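Local atomic coordinates of putative hexose oxidase (PDB entry 5AWV), a protein that probably uses covalently bound FAD to oxidise a sugar carried by glycopeptide antibiotics such as teicoplanin. Residues S253-D258 with P338-P343; R269-H274 with L295-E300; W277-S282 with D421-V426; L291-M296 with F309-Q314. All blocks are in the same frame, centred on the assembly; numbering follows the deposited sequence.

Interaction 1. Residues S253-D258 with P338-P343; sequences STVTFD and PPAEVP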
loop_
_atom_site.group_PDB
_atom_site.type_symbol
_atom_site.label_atom_id
_atom_site.label_comp_id
_atom_site.label_asym_id
_atom_site.label_seq_id
_atom_site.Cartn_x
_atom_site.Cartn_y
_atom_site.Cartn_z
ATOM N N SER A 253 9.819 -14.864 -16.450
ATOM C CA SER A 253 9.908 -16.273 -16.260
ATOM C C SER A 253 9.635 -16.605 -14.828
ATOM O O SER A 253 9.960 -15.801 -13.963
ATOM C CB SER A 253 11.367 -16.674 -16.622
ATOM O OG SER A 253 11.606 -18.058 -16.406
ATOM N N THR A 254 9.081 -17.771 -14.536
ATOM C CA THR A 254 9.017 -18.270 -13.142
ATOM C C THR A 254 9.750 -19.600 -13.073
ATOM O O THR A 254 9.391 -20.513 -13.801
ATOM C CB THR A 254 7.543 -18.395 -12.732
ATOM O OG1 THR A 254 6.908 -17.099 -12.822
ATOM C CG2 THR A 254 7.350 -19.027 -11.362
ATOM N N VAL A 255 10.799 -19.691 -12.253
ATOM C CA VAL A 255 11.510 -20.932 -11.988
ATOM C C VAL A 255 10.692 -21.641 -10.880
ATOM O O VAL A 255 10.298 -20.999 -9.846
ATOM C CB VAL A 255 12.926 -20.676 -11.439
ATOM C CG1 VAL A 255 13.657 -21.966 -11.058
ATOM C CG2 VAL A 255 13.772 -19.898 -12.393
ATOM N N THR A 256 10.369 -22.928 -11.059
ATOM C CA THR A 256 9.657 -23.682 -10.029
ATOM C C THR A 256 10.588 -24.649 -9.340
ATOM O O THR A 256 11.450 -25.209 -9.981
ATOM C CB THR A 256 8.445 -24.373 -10.691
ATOM O OG1 THR A 256 7.618 -23.354 -11.298
ATOM C CG2 THR A 256 7.609 -24.998 -9.674
ATOM N N PHE A 257 10.453 -24.856 -8.047
ATOM C CA PHE A 257 11.244 -25.799 -7.330
ATOM C C PHE A 257 10.328 -26.836 -6.775
ATOM O O PHE A 257 9.160 -26.569 -6.536
ATOM C CB PHE A 257 11.979 -25.126 -6.182
ATOM C CG PHE A 257 12.833 -23.985 -6.640
ATOM C CD1 PHE A 257 14.103 -24.201 -7.080
ATOM C CD2 PHE A 257 12.337 -22.697 -6.657
ATOM C CE1 PHE A 257 14.887 -23.142 -7.513
ATOM C CE2 PHE A 257 13.119 -21.638 -7.091
ATOM C CZ PHE A 257 14.409 -21.860 -7.501
ATOM N N ASP A 258 10.861 -28.008 -6.493
ATOM C CA ASP A 258 10.019 -29.091 -6.016
ATOM C C ASP A 258 10.525 -29.466 -4.670
ATOM O O ASP A 258 11.699 -29.762 -4.491
ATOM C CB ASP A 258 10.097 -30.248 -7.004
ATOM C CG ASP A 258 9.161 -31.373 -6.652
ATOM O OD1 ASP A 258 8.524 -31.374 -5.567
ATOM O OD2 ASP A 258 9.097 -32.298 -7.472
ATOM N N PRO A 338 19.333 -29.168 -7.693
ATOM C CA PRO A 338 18.793 -30.044 -8.733
ATOM C C PRO A 338 17.313 -29.906 -8.985
ATOM O O PRO A 338 16.896 -29.961 -10.134
ATOM C CB PRO A 338 19.136 -31.440 -8.211
ATOM C CG PRO A 338 20.390 -31.231 -7.415
ATOM C CD PRO A 338 20.106 -29.926 -6.685
ATOM N N PRO A 339 16.495 -29.695 -7.927
ATOM C CA PRO A 339 15.047 -29.740 -8.168
ATOM C C PRO A 339 14.404 -28.438 -8.671
ATOM O O PRO A 339 13.316 -28.124 -8.192
ATOM C CB PRO A 339 14.471 -30.134 -6.782
ATOM C CG PRO A 339 15.470 -29.645 -5.807
ATOM C CD PRO A 339 16.814 -29.650 -6.483
ATOM N N ALA A 340 15.072 -27.719 -9.597
ATOM C CA ALA A 340 14.597 -26.457 -10.243
ATOM C C ALA A 340 14.113 -26.725 -11.705
ATOM O O ALA A 340 14.811 -27.380 -12.429
ATOM C CB ALA A 340 15.734 -25.448 -10.250
ATOM N N GLU A 341 12.952 -26.228 -12.105
ATOM C CA GLU A 341 12.400 -26.261 -13.464
ATOM C C GLU A 341 12.300 -24.812 -14.073
ATOM O O GLU A 341 11.740 -23.895 -13.457
ATOM C CB GLU A 341 11.003 -26.895 -13.430
ATOM C CG GLU A 341 10.343 -27.102 -14.807
ATOM C CD GLU A 341 9.410 -25.995 -15.360
ATOM O OE1 GLU A 341 9.340 -25.844 -16.613
ATOM O OE2 GLU A 341 8.697 -25.304 -14.592
ATOM N N VAL A 342 12.871 -24.601 -15.246
ATOM C CA VAL A 342 13.009 -23.300 -15.895
ATOM C C VAL A 342 12.317 -23.301 -17.261
ATOM O O VAL A 342 12.806 -23.874 -18.207
ATOM C CB VAL A 342 14.470 -22.957 -16.104
ATOM C CG1 VAL A 342 14.628 -21.556 -16.718
ATOM C CG2 VAL A 342 15.224 -23.114 -14.792
ATOM N N PRO A 343 11.196 -22.611 -17.379
ATOM C CA PRO A 343 10.502 -22.480 -18.637
ATOM C C PRO A 343 11.158 -21.454 -19.554
ATOM O O PRO A 343 12.012 -20.699 -19.158
ATOM C CB PRO A 343 9.113 -22.000 -18.207
ATOM C CG PRO A 343 9.389 -21.156 -17.006
ATOM C CD PRO A 343 10.564 -21.798 -16.296
HETATM O O HOH W 1 13.577 -18.595 -18.395
HETATM O O HOH W 2 7.866 -22.572 -13.894
#
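Pro-339, Glu-341 and Pro-343 carry most of the contact from the 338-343 side, and each meets segment 253-258 differently. Pro-339 lays CB against Asp-258 O (3.6 Å) and offers its own carbonyl oxygen to Asp-258 N. Glu-341 makes the hydrogen-bonded antiparallel pair with Thr-256, giving N to Thr-256 O at 2.8 Å, nearly straight at 171°, and receiving Thr-256 N on its O. The two side chains lie side by side, but a bend at chi2 (-93°) leaves Glu-341 OE2 4.0 Å from Thr-256 OG1. A water joins these two oxygens and also donates to Thr-254 O at 2.6 Å. Pro-343, which has no N-H to give, presses CD to within 3.0 Å of that same carbonyl oxygen. On the opposite face of the sheet from Thr-256 and Glu-341, Phe-257 CE1 meets Ala-340 CB at 3.7 Å. The pairing adds an outermost strand of the seven-stranded antiparallel sheet: helix 322-334 covers Val-255 and Ala-340 through Ile-334, and strand 309-316 borders 249-257 on its other edge.

Interaction 2. Residues R269-H274 with L295-E300; sequences RLLRNH and LMIGNE
Leu-270 and His-274, which both reach Leu-295, are tied one helical turn apart by the bond from His-274 N to Leu-270 O (3.0 Å), next to a still shorter one, 2.8 Å, from Asn-273 N to Arg-269 O. The arrangement is a helix laid over an antiparallel sheet, as in the substrate domain of the flavoenzyme family to which this protein belongs. The 269-274 part of the helix and strand residues 295-298 run nearly antiparallel, at 157°, with axes 11.4 Å apart at closest approach, so side chains alone bridge the layers and no hydrogen bond crosses. Leu-295 supplies the largest single share of the buried surface. Its CB lies over one face of the His-274 imidazole, displaced toward the rim, in a CH-pi contact 4.1 Å from the ring centroid, while CD2 continues to His-274 CG. Because CG of His-274 is anti to the backbone N (chi1 172°), the ring extends toward the sheet and lies alongside Leu-295, the two side chains pointing in opposite directions. Leu-400 of strand 395-402 and the Tyr-278 ring also touch this imidazole. Other residues of the same helix serve the ligands: Arg-269 touches the bound 8-methylnonanoic acid and pairs with Asp-335, and Arg-272 NH1 bonds to the backbone of the bound peptide. Toward the end of the strand, Leu-271 and Ile-297 meet tip to tip, CD1 to CD1, at 3.9 Å.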
loop_
_atom_site.group_PDB
_atom_site.type_symbol
_atom_site.label_atom_id
_atom_site.label_comp_id
_atom_site.label_asym_id
_atom_site.label_seq_id
_atom_site.Cartn_x
_atom_site.Cartn_y
_atom_site.Cartn_z
ATOM N N ARG A 269 22.061 -24.383 -0.350
ATOM C CA ARG A 269 22.717 -23.861 -1.530
ATOM C C ARG A 269 21.873 -22.808 -2.307
ATOM O O ARG A 269 22.383 -21.764 -2.736
ATOM C CB ARG A 269 23.128 -25.016 -2.453
ATOM C CG ARG A 269 23.907 -24.586 -3.656
ATOM C CD ARG A 269 25.266 -24.020 -3.272
ATOM N NE ARG A 269 25.924 -23.531 -4.466
ATOM C CZ ARG A 269 26.483 -24.318 -5.383
ATOM N NH1 ARG A 269 26.461 -25.664 -5.292
ATOM N NH2 ARG A 269 27.077 -23.764 -6.425
ATOM N N LEU A 270 20.629 -23.092 -2.512
ATOM C CA LEU A 270 19.695 -22.183 -3.175
ATOM C C LEU A 270 19.634 -20.767 -2.487
ATOM O O LEU A 270 19.773 -19.752 -3.138
ATOM C CB LEU A 270 18.280 -22.797 -3.202
ATOM C CG LEU A 270 17.135 -21.907 -3.735
ATOM C CD1 LEU A 270 17.347 -21.509 -5.170
ATOM C CD2 LEU A 270 15.842 -22.633 -3.661
ATOM N N LEU A 271 19.355 -20.764 -1.204
ATOM C CA LEU A 271 19.275 -19.495 -0.440
ATOM C C LEU A 271 20.587 -18.764 -0.394
ATOM O O LEU A 271 20.559 -17.533 -0.529
ATOM C CB LEU A 271 18.668 -19.681 0.939
ATOM C CG LEU A 271 17.155 -19.680 0.948
ATOM C CD1 LEU A 271 16.546 -20.880 0.231
ATOM C CD2 LEU A 271 16.708 -19.583 2.389
ATOM N N ARG A 272 21.751 -19.483 -0.383
ATOM C CA ARG A 272 23.023 -18.814 -0.486
ATOM C C ARG A 272 23.246 -18.223 -1.841
ATOM O O ARG A 272 23.703 -17.102 -1.949
ATOM C CB ARG A 272 24.248 -19.664 -0.076
ATOM C CG ARG A 272 24.137 -20.180 1.352
ATOM C CD ARG A 272 25.303 -21.047 1.706
ATOM N NE ARG A 272 25.017 -21.779 2.965
ATOM C CZ ARG A 272 25.956 -22.256 3.775
ATOM N NH1 ARG A 272 27.285 -22.049 3.498
ATOM N NH2 ARG A 272 25.568 -22.939 4.885
ATOM N N ASN A 273 22.996 -18.997 -2.878
ATOM C CA ASN A 273 23.120 -18.528 -4.264
ATOM C C ASN A 273 22.338 -17.183 -4.483
ATOM O O ASN A 273 22.835 -16.232 -5.046
ATOM C CB ASN A 273 22.490 -19.548 -5.218
ATOM C CG ASN A 273 23.350 -20.772 -5.508
ATOM O OD1 ASN A 273 22.880 -21.710 -6.139
ATOM N ND2 ASN A 273 24.540 -20.794 -5.016
ATOM N N HIS A 274 21.074 -17.252 -4.142
ATOM C CA HIS A 274 20.121 -16.182 -4.313
ATOM C C HIS A 274 20.543 -14.958 -3.537
ATOM O O HIS A 274 20.613 -13.903 -4.089
ATOM C CB HIS A 274 18.740 -16.643 -3.873
ATOM C CG HIS A 274 17.709 -15.551 -3.842
ATOM N ND1 HIS A 274 17.434 -14.821 -2.695
ATOM C CD2 HIS A 274 16.911 -15.042 -4.814
ATOM C CE1 HIS A 274 16.519 -13.907 -2.954
ATOM N NE2 HIS A 274 16.159 -14.043 -4.213
ATOM N N LEU A 295 11.757 -14.755 -4.443
ATOM C CA LEU A 295 11.872 -16.149 -4.097
ATOM C C LEU A 295 10.831 -16.502 -3.090
ATOM O O LEU A 295 10.872 -16.067 -1.984
ATOM C CB LEU A 295 13.308 -16.492 -3.688
ATOM C CG LEU A 295 13.591 -17.968 -3.267
ATOM C CD1 LEU A 295 13.280 -18.977 -4.388
ATOM C CD2 LEU A 295 14.982 -18.152 -2.766
ATOM N N MET A 296 9.874 -17.327 -3.496
ATOM C CA MET A 296 8.730 -17.630 -2.686
ATOM C C MET A 296 8.886 -19.074 -2.200
ATOM O O MET A 296 8.872 -19.980 -3.019
ATOM C CB MET A 296 7.493 -17.446 -3.475
ATOM C CG MET A 296 7.299 -15.985 -4.030
ATOM S SD MET A 296 6.146 -15.912 -5.418
ATOM C CE MET A 296 4.682 -15.934 -4.437
ATOM N N ILE A 297 9.112 -19.231 -0.908
ATOM C CA ILE A 297 9.435 -20.491 -0.296
ATOM C C ILE A 297 8.180 -20.840 0.499
ATOM O O ILE A 297 8.087 -20.588 1.699
ATOM C CB ILE A 297 10.664 -20.437 0.577
ATOM C CG1 ILE A 297 11.854 -19.808 -0.137
ATOM C CG2 ILE A 297 11.030 -21.834 1.076
ATOM C CD1 ILE A 297 12.941 -19.418 0.805
ATOM N N GLY A 298 7.238 -21.468 -0.199
ATOM C CA GLY A 298 5.925 -21.757 0.329
ATOM C C GLY A 298 5.550 -23.224 0.171
ATOM O O GLY A 298 6.166 -23.938 -0.622
ATOM N N ASN A 299 4.585 -23.677 0.982
ATOM C CA ASN A 299 3.907 -24.964 0.662
ATOM C C ASN A 299 2.914 -24.784 -0.491
ATOM O O ASN A 299 2.448 -23.651 -0.828
ATOM C CB ASN A 299 3.285 -25.664 1.899
ATOM C CG ASN A 299 2.113 -24.882 2.487
ATOM O OD1 ASN A 299 2.191 -23.673 2.655
ATOM N ND2 ASN A 299 1.011 -25.546 2.730
ATOM N N GLU A 300 2.636 -25.912 -1.142
ATOM C CA GLU A 300 1.691 -25.977 -2.299
ATOM C C GLU A 300 0.258 -26.057 -1.786
ATOM O O GLU A 300 -0.051 -26.910 -0.965
ATOM C CB GLU A 300 1.894 -27.237 -3.149
ATOM C CG GLU A 300 3.321 -27.738 -3.311
ATOM C CD GLU A 300 3.923 -27.346 -4.640
ATOM O OE1 GLU A 300 3.328 -27.711 -5.690
ATOM O OE2 GLU A 300 4.996 -26.694 -4.617
#

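Interaction 3. Residues W277-S282 with D421-V426; sequences WYERNS and DAILKV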
loop_
_atom_site.group_PDB
_atom_site.type_symbol
_atom_site.label_atom_id
_atom_site.label_comp_id
_atom_site.label_asym_id
_atom_site.label_seq_id
_atom_site.Cartn_x
_atom_site.Cartn_y
_atom_site.Cartn_z
ATOM N N TRP A 277 23.839 -13.422 -4.871
ATOM C CA TRP A 277 23.592 -12.737 -6.123
ATOM C C TRP A 277 23.027 -11.282 -5.826
ATOM O O TRP A 277 23.529 -10.296 -6.357
ATOM C CB TRP A 277 22.612 -13.526 -7.024
ATOM C CG TRP A 277 22.545 -12.923 -8.343
ATOM C CD1 TRP A 277 23.319 -13.184 -9.445
ATOM C CD2 TRP A 277 21.678 -11.829 -8.705
ATOM N NE1 TRP A 277 22.955 -12.331 -10.465
ATOM C CE2 TRP A 277 21.935 -11.513 -10.035
ATOM C CE3 TRP A 277 20.623 -11.156 -8.028
ATOM C CZ2 TRP A 277 21.257 -10.479 -10.705
ATOM C CZ3 TRP A 277 19.951 -10.144 -8.722
ATOM C CH2 TRP A 277 20.250 -9.823 -10.017
ATOM N N TYR A 278 22.018 -11.193 -4.996
ATOM C CA TYR A 278 21.466 -9.884 -4.558
ATOM C C TYR A 278 22.517 -9.011 -3.853
ATOM O O TYR A 278 22.509 -7.813 -4.099
ATOM C CB TYR A 278 20.131 -9.978 -3.764
ATOM C CG TYR A 278 18.921 -10.024 -4.656
ATOM C CD1 TYR A 278 18.374 -8.852 -5.149
ATOM C CD2 TYR A 278 18.399 -11.217 -5.118
ATOM C CE1 TYR A 278 17.287 -8.814 -5.987
ATOM C CE2 TYR A 278 17.312 -11.214 -5.996
ATOM C CZ TYR A 278 16.719 -9.984 -6.425
ATOM O OH TYR A 278 15.633 -9.965 -7.301
ATOM N N GLU A 279 23.476 -9.565 -3.094
ATOM C CA GLU A 279 24.538 -8.728 -2.502
ATOM C C GLU A 279 25.393 -8.101 -3.545
ATOM O O GLU A 279 25.833 -6.991 -3.352
ATOM C CB GLU A 279 25.480 -9.518 -1.600
ATOM C CG GLU A 279 24.874 -10.047 -0.364
ATOM C CD GLU A 279 25.844 -10.926 0.475
ATOM O OE1 GLU A 279 25.448 -11.473 1.522
ATOM O OE2 GLU A 279 26.980 -11.140 0.060
ATOM N N ARG A 280 25.664 -8.818 -4.639
ATOM C CA ARG A 280 26.528 -8.346 -5.692
ATOM C C ARG A 280 25.857 -7.458 -6.699
ATOM O O ARG A 280 26.530 -6.639 -7.312
ATOM C CB ARG A 280 27.199 -9.524 -6.462
ATOM C CG ARG A 280 28.113 -10.405 -5.617
ATOM C CD ARG A 280 28.869 -11.456 -6.490
ATOM N NE ARG A 280 27.949 -12.323 -7.275
ATOM C CZ ARG A 280 27.380 -13.475 -6.861
ATOM N NH1 ARG A 280 27.644 -13.982 -5.643
ATOM N NH2 ARG A 280 26.514 -14.130 -7.661
ATOM N N ASN A 281 24.543 -7.599 -6.873
ATOM C CA ASN A 281 23.851 -6.998 -8.028
ATOM C C ASN A 281 22.649 -6.032 -7.692
ATOM O O ASN A 281 21.614 -6.049 -8.406
ATOM C CB ASN A 281 23.426 -8.128 -8.938
ATOM C CG ASN A 281 24.660 -8.861 -9.515
ATOM O OD1 ASN A 281 25.452 -8.236 -10.185
ATOM N ND2 ASN A 281 24.868 -10.073 -9.130
ATOM N N SER A 282 22.789 -5.287 -6.584
ATOM C CA SER A 282 21.733 -4.394 -6.153
ATOM C C SER A 282 22.185 -2.957 -6.072
ATOM O O SER A 282 21.511 -2.122 -5.474
ATOM C CB SER A 282 21.168 -4.899 -4.859
ATOM O OG SER A 282 20.632 -6.190 -5.113
ATOM N N ASP A 421 20.085 1.040 2.081
ATOM C CA ASP A 421 21.120 0.152 1.493
ATOM C C ASP A 421 20.765 -1.309 1.555
ATOM O O ASP A 421 21.653 -2.148 1.434
ATOM C CB ASP A 421 22.532 0.414 2.042
ATOM C CG ASP A 421 22.761 -0.209 3.339
ATOM O OD1 ASP A 421 21.799 -0.491 4.074
ATOM O OD2 ASP A 421 23.927 -0.473 3.639
ATOM N N ALA A 422 19.467 -1.617 1.658
ATOM C CA ALA A 422 19.000 -2.979 1.665
ATOM C C ALA A 422 19.007 -3.574 0.260
ATOM O O ALA A 422 18.997 -2.866 -0.752
ATOM C CB ALA A 422 17.586 -3.036 2.272
ATOM N N ILE A 423 19.057 -4.904 0.214
ATOM C CA ILE A 423 19.033 -5.669 -1.042
ATOM C C ILE A 423 17.739 -6.498 -1.167
ATOM O O ILE A 423 17.325 -6.829 -2.288
ATOM C CB ILE A 423 20.273 -6.590 -1.137
ATOM C CG1 ILE A 423 20.316 -7.699 -0.037
ATOM C CG2 ILE A 423 21.523 -5.778 -1.047
ATOM C CD1 ILE A 423 21.455 -8.764 -0.208
ATOM N N LEU A 424 17.115 -6.855 -0.037
ATOM C CA LEU A 424 15.891 -7.707 -0.056
ATOM C C LEU A 424 14.956 -7.262 1.022
ATOM O O LEU A 424 15.407 -6.825 2.116
ATOM C CB LEU A 424 16.308 -9.170 0.220
ATOM C CG LEU A 424 17.138 -9.848 -0.877
ATOM C CD1 LEU A 424 17.901 -11.058 -0.316
ATOM C CD2 LEU A 424 16.221 -10.257 -2.002
ATOM N N LYS A 425 13.666 -7.466 0.800
ATOM C CA LYS A 425 12.765 -7.405 1.875
ATOM C C LYS A 425 12.402 -8.861 2.123
ATOM O O LYS A 425 12.209 -9.652 1.165
ATOM C CB LYS A 425 11.528 -6.581 1.605
ATOM C CG LYS A 425 11.801 -5.087 1.180
ATOM C CD LYS A 425 10.619 -4.200 1.641
ATOM C CE LYS A 425 10.797 -2.794 0.999
ATOM N NZ LYS A 425 9.947 -1.806 1.693
ATOM N N VAL A 426 12.275 -9.216 3.359
ATOM C CA VAL A 426 11.876 -10.638 3.647
ATOM C C VAL A 426 10.576 -10.682 4.403
ATOM O O VAL A 426 10.473 -10.083 5.497
ATOM C CB VAL A 426 13.056 -11.475 4.262
ATOM C CG1 VAL A 426 13.655 -10.862 5.472
ATOM C CG2 VAL A 426 12.563 -12.889 4.707
#
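Ile-423 and Leu-424 form a classic beta bulge facing Leu-371, and both of these consecutive side chains pack at the C-terminal end of helix 264-280, Leu-424 on Tyr-278 and Ile-423 on Glu-279 and Ser-282 as well as Tyr-278. Strand 424-432 thus meets the helix end through an irregular start instead of through regular alternation. Leu-424 CD2 lies over one face of the Tyr-278 ring, 3.9 Å from its centroid and 15° off the normal, and the two side chains cross at about a right angle. Trp-277 CZ3 sits over the centre of the opposite face, so the phenol is clasped between an aliphatic branch and an indole. Ile-423 works as a wedge. Its CG1 lies between the backbone N and the carbonyl carbon (chi1 64°), and the arm beyond it carries CD1 to Glu-279 CG (3.7 Å) and near Tyr-278 CB, while CG2 rests on Ser-282 CB at 3.9 Å. Where the helix ends, Ser-282 OG donates to Tyr-278 O at 2.7 Å, in the carbonyl plane and on a lone pair, and the same hydroxyl is bonded to Arg-170 NH1. Glu-279 OE1 takes the N-H of Arg-374. No hydrogen bond crosses the contact, which rests mainly on apolar packing; Tyr-278 OH reaches Ser-293 OG beyond it. The ring is therefore probably held in orientation by packing against both faces together with an anchor at the hydroxyl.

Interaction 4. Residues L291-M296 with F309-Q314; sequences LWSQLM and FMMPIQ
Met-296 and Met-310 lie side by side, pointing the same way from a hydrogen-bonded pair of the antiparallel beta hairpin 291-298/309-316, with their CE atoms 4.0 Å apart. Met-296 also crosses Pro-312 at about a right angle, its sulfur SD 3.6 Å from Pro-312 CD. At the far end of the same face, Gln-314 CG meets Trp-292 at the indole edge, 4.0 Å from CE3, with ring and amide planes 80° apart. This face looks onto the ligands: Trp-292, Gln-294 and Met-296 pack on modified side chains of the bound peptide. On the other face, the Leu-295 side chain crosses Met-311 obliquely and brings CD1 to the edge of the Phe-309 ring, while Ser-293 CB touches Ile-313 CG1 (3.9 Å). Five backbone hydrogen bonds join the strands. Proline interrupts their alternation: Gln-294 N bonds to Pro-312 O, but Pro-312 has no N-H to return, and Gln-294 O instead has a CA-H...O contact from Met-311 CA at 3.2 Å. Further out, Gln-294 NE2 makes a weak bond to Met-296 SD, 3.5 Å long.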
loop_
_atom_site.group_PDB
_atom_site.type_symbol
_atom_site.label_atom_id
_atom_site.label_comp_id
_atom_site.label_asym_id
_atom_site.label_seq_id
_atom_site.Cartn_x
_atom_site.Cartn_y
_atom_site.Cartn_z
ATOM N N LEU A 291 15.947 -5.547 -13.410
ATOM C CA LEU A 291 15.479 -6.894 -13.056
ATOM C C LEU A 291 14.928 -6.912 -11.647
ATOM O O LEU A 291 15.450 -6.251 -10.693
ATOM C CB LEU A 291 16.673 -7.886 -13.115
ATOM C CG LEU A 291 16.386 -9.364 -12.813
ATOM C CD1 LEU A 291 17.273 -10.342 -13.601
ATOM C CD2 LEU A 291 16.467 -9.695 -11.318
ATOM N N TRP A 292 13.910 -7.694 -11.495
ATOM C CA TRP A 292 13.343 -7.984 -10.214
ATOM C C TRP A 292 12.861 -9.416 -10.145
ATOM O O TRP A 292 12.402 -10.001 -11.112
ATOM C CB TRP A 292 12.118 -7.062 -9.988
ATOM C CG TRP A 292 11.409 -7.327 -8.668
ATOM C CD1 TRP A 292 11.705 -6.822 -7.420
ATOM C CD2 TRP A 292 10.234 -8.105 -8.509
ATOM N NE1 TRP A 292 10.826 -7.281 -6.499
ATOM C CE2 TRP A 292 9.888 -8.059 -7.129
ATOM C CE3 TRP A 292 9.442 -8.840 -9.384
ATOM C CZ2 TRP A 292 8.818 -8.786 -6.606
ATOM C CZ3 TRP A 292 8.379 -9.594 -8.857
ATOM C CH2 TRP A 292 8.046 -9.517 -7.493
ATOM N N SER A 293 12.981 -9.972 -8.968
ATOM C CA SER A 293 12.480 -11.315 -8.706
ATOM C C SER A 293 12.062 -11.454 -7.298
ATOM O O SER A 293 12.434 -10.655 -6.430
ATOM C CB SER A 293 13.571 -12.349 -9.054
ATOM O OG SER A 293 14.658 -12.253 -8.156
ATOM N N GLN A 294 11.250 -12.457 -7.054
ATOM C CA GLN A 294 11.069 -12.852 -5.687
ATOM C C GLN A 294 11.041 -14.334 -5.454
ATOM O O GLN A 294 10.370 -15.038 -6.189
ATOM C CB GLN A 294 9.816 -12.196 -5.074
ATOM C CG GLN A 294 8.498 -12.566 -5.565
ATOM C CD GLN A 294 7.368 -11.887 -4.719
ATOM O OE1 GLN A 294 7.546 -10.869 -4.105
ATOM N NE2 GLN A 294 6.221 -12.483 -4.715
ATOM N N LEU A 295 11.757 -14.755 -4.443
ATOM C CA LEU A 295 11.872 -16.149 -4.097
ATOM C C LEU A 295 10.831 -16.502 -3.090
ATOM O O LEU A 295 10.872 -16.067 -1.984
ATOM C CB LEU A 295 13.308 -16.492 -3.688
ATOM C CG LEU A 295 13.591 -17.968 -3.267
ATOM C CD1 LEU A 295 13.280 -18.977 -4.388
ATOM C CD2 LEU A 295 14.982 -18.152 -2.766
ATOM N N MET A 296 9.874 -17.327 -3.496
ATOM C CA MET A 296 8.730 -17.630 -2.686
ATOM C C MET A 296 8.886 -19.074 -2.200
ATOM O O MET A 296 8.872 -19.980 -3.019
ATOM C CB MET A 296 7.493 -17.446 -3.475
ATOM C CG MET A 296 7.299 -15.985 -4.030
ATOM S SD MET A 296 6.146 -15.912 -5.418
ATOM C CE MET A 296 4.682 -15.934 -4.437
ATOM N N PHE A 309 6.644 -23.180 -4.188
ATOM C CA PHE A 309 8.048 -22.937 -4.077
ATOM C C PHE A 309 8.486 -22.518 -5.460
ATOM O O PHE A 309 8.611 -23.356 -6.357
ATOM C CB PHE A 309 8.725 -24.234 -3.624
ATOM C CG PHE A 309 10.123 -24.067 -3.063
ATOM C CD1 PHE A 309 10.902 -22.877 -3.237
ATOM C CD2 PHE A 309 10.711 -25.114 -2.398
ATOM C CE1 PHE A 309 12.158 -22.808 -2.778
ATOM C CE2 PHE A 309 11.968 -24.997 -1.842
ATOM C CZ PHE A 309 12.708 -23.834 -2.025
ATOM N N MET A 310 8.638 -21.188 -5.683
ATOM C CA MET A 310 8.862 -20.665 -6.998
ATOM C C MET A 310 9.510 -19.274 -6.956
ATOM O O MET A 310 9.539 -18.653 -5.918
ATOM C CB MET A 310 7.551 -20.594 -7.721
ATOM C CG MET A 310 6.505 -19.818 -6.992
ATOM S SD MET A 310 5.179 -19.510 -8.150
ATOM C CE MET A 310 4.043 -18.965 -6.912
ATOM N N MET A 311 9.971 -18.803 -8.099
ATOM C CA MET A 311 10.709 -17.539 -8.195
ATOM C C MET A 311 10.306 -16.864 -9.465
ATOM O O MET A 311 10.897 -17.099 -10.527
ATOM C CB MET A 311 12.212 -17.748 -8.079
ATOM C CG MET A 311 12.996 -16.468 -8.078
ATOM S SD MET A 311 14.785 -16.650 -7.916
ATOM C CE MET A 311 15.193 -17.043 -9.618
ATOM N N PRO A 312 9.262 -16.050 -9.398
ATOM C CA PRO A 312 8.989 -15.232 -10.583
ATOM C C PRO A 312 10.111 -14.204 -10.796
ATOM O O PRO A 312 10.706 -13.668 -9.794
ATOM C CB PRO A 312 7.634 -14.529 -10.251
ATOM C CG PRO A 312 7.140 -15.263 -9.053
ATOM C CD PRO A 312 8.256 -15.912 -8.348
ATOM N N ILE A 313 10.385 -13.911 -12.046
ATOM C CA ILE A 313 11.378 -12.936 -12.434
ATOM C C ILE A 313 10.816 -12.072 -13.558
ATOM O O ILE A 313 10.128 -12.573 -14.483
ATOM C CB ILE A 313 12.642 -13.622 -12.975
ATOM C CG1 ILE A 313 13.063 -14.744 -12.045
ATOM C CG2 ILE A 313 13.763 -12.639 -13.264
ATOM C CD1 ILE A 313 14.002 -15.704 -12.741
ATOM N N GLN A 314 11.175 -10.800 -13.552
ATOM C CA GLN A 314 10.937 -9.981 -14.718
ATOM C C GLN A 314 12.042 -9.051 -14.989
ATOM O O GLN A 314 12.717 -8.556 -14.052
ATOM C CB GLN A 314 9.618 -9.234 -14.530
ATOM C CG GLN A 314 9.583 -8.334 -13.368
ATOM C CD GLN A 314 8.220 -7.558 -13.225
ATOM O OE1 GLN A 314 8.175 -6.352 -13.349
ATOM N NE2 GLN A 314 7.188 -8.264 -12.980
#

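Interactions 1 and 4 build the same antiparallel sheet and show how chemistry follows position within it. Interaction 4 is largely interior, lined by thioether, ring and aliphatic groups, with one face against the bound peptide; interaction 1 lies at the sheet's edge, where carboxylate, hydroxyls and water share the work. Strands 249-257 and 309-316 join them directly, with Val-255 O 2.8 Å from Met-311 N. Interactions 2 and 3 are buried, mainly apolar contacts of successive parts of helix 264-280 with the sheet, and they meet where His-274 CE1 lies 3.8 Å from Leu-424 CD2. Interactions 2 and 4 share Leu-295 and Met-296. Thus backbone bonds tie neighbouring strands, whereas helix and sheet meet mainly through side-chain packing.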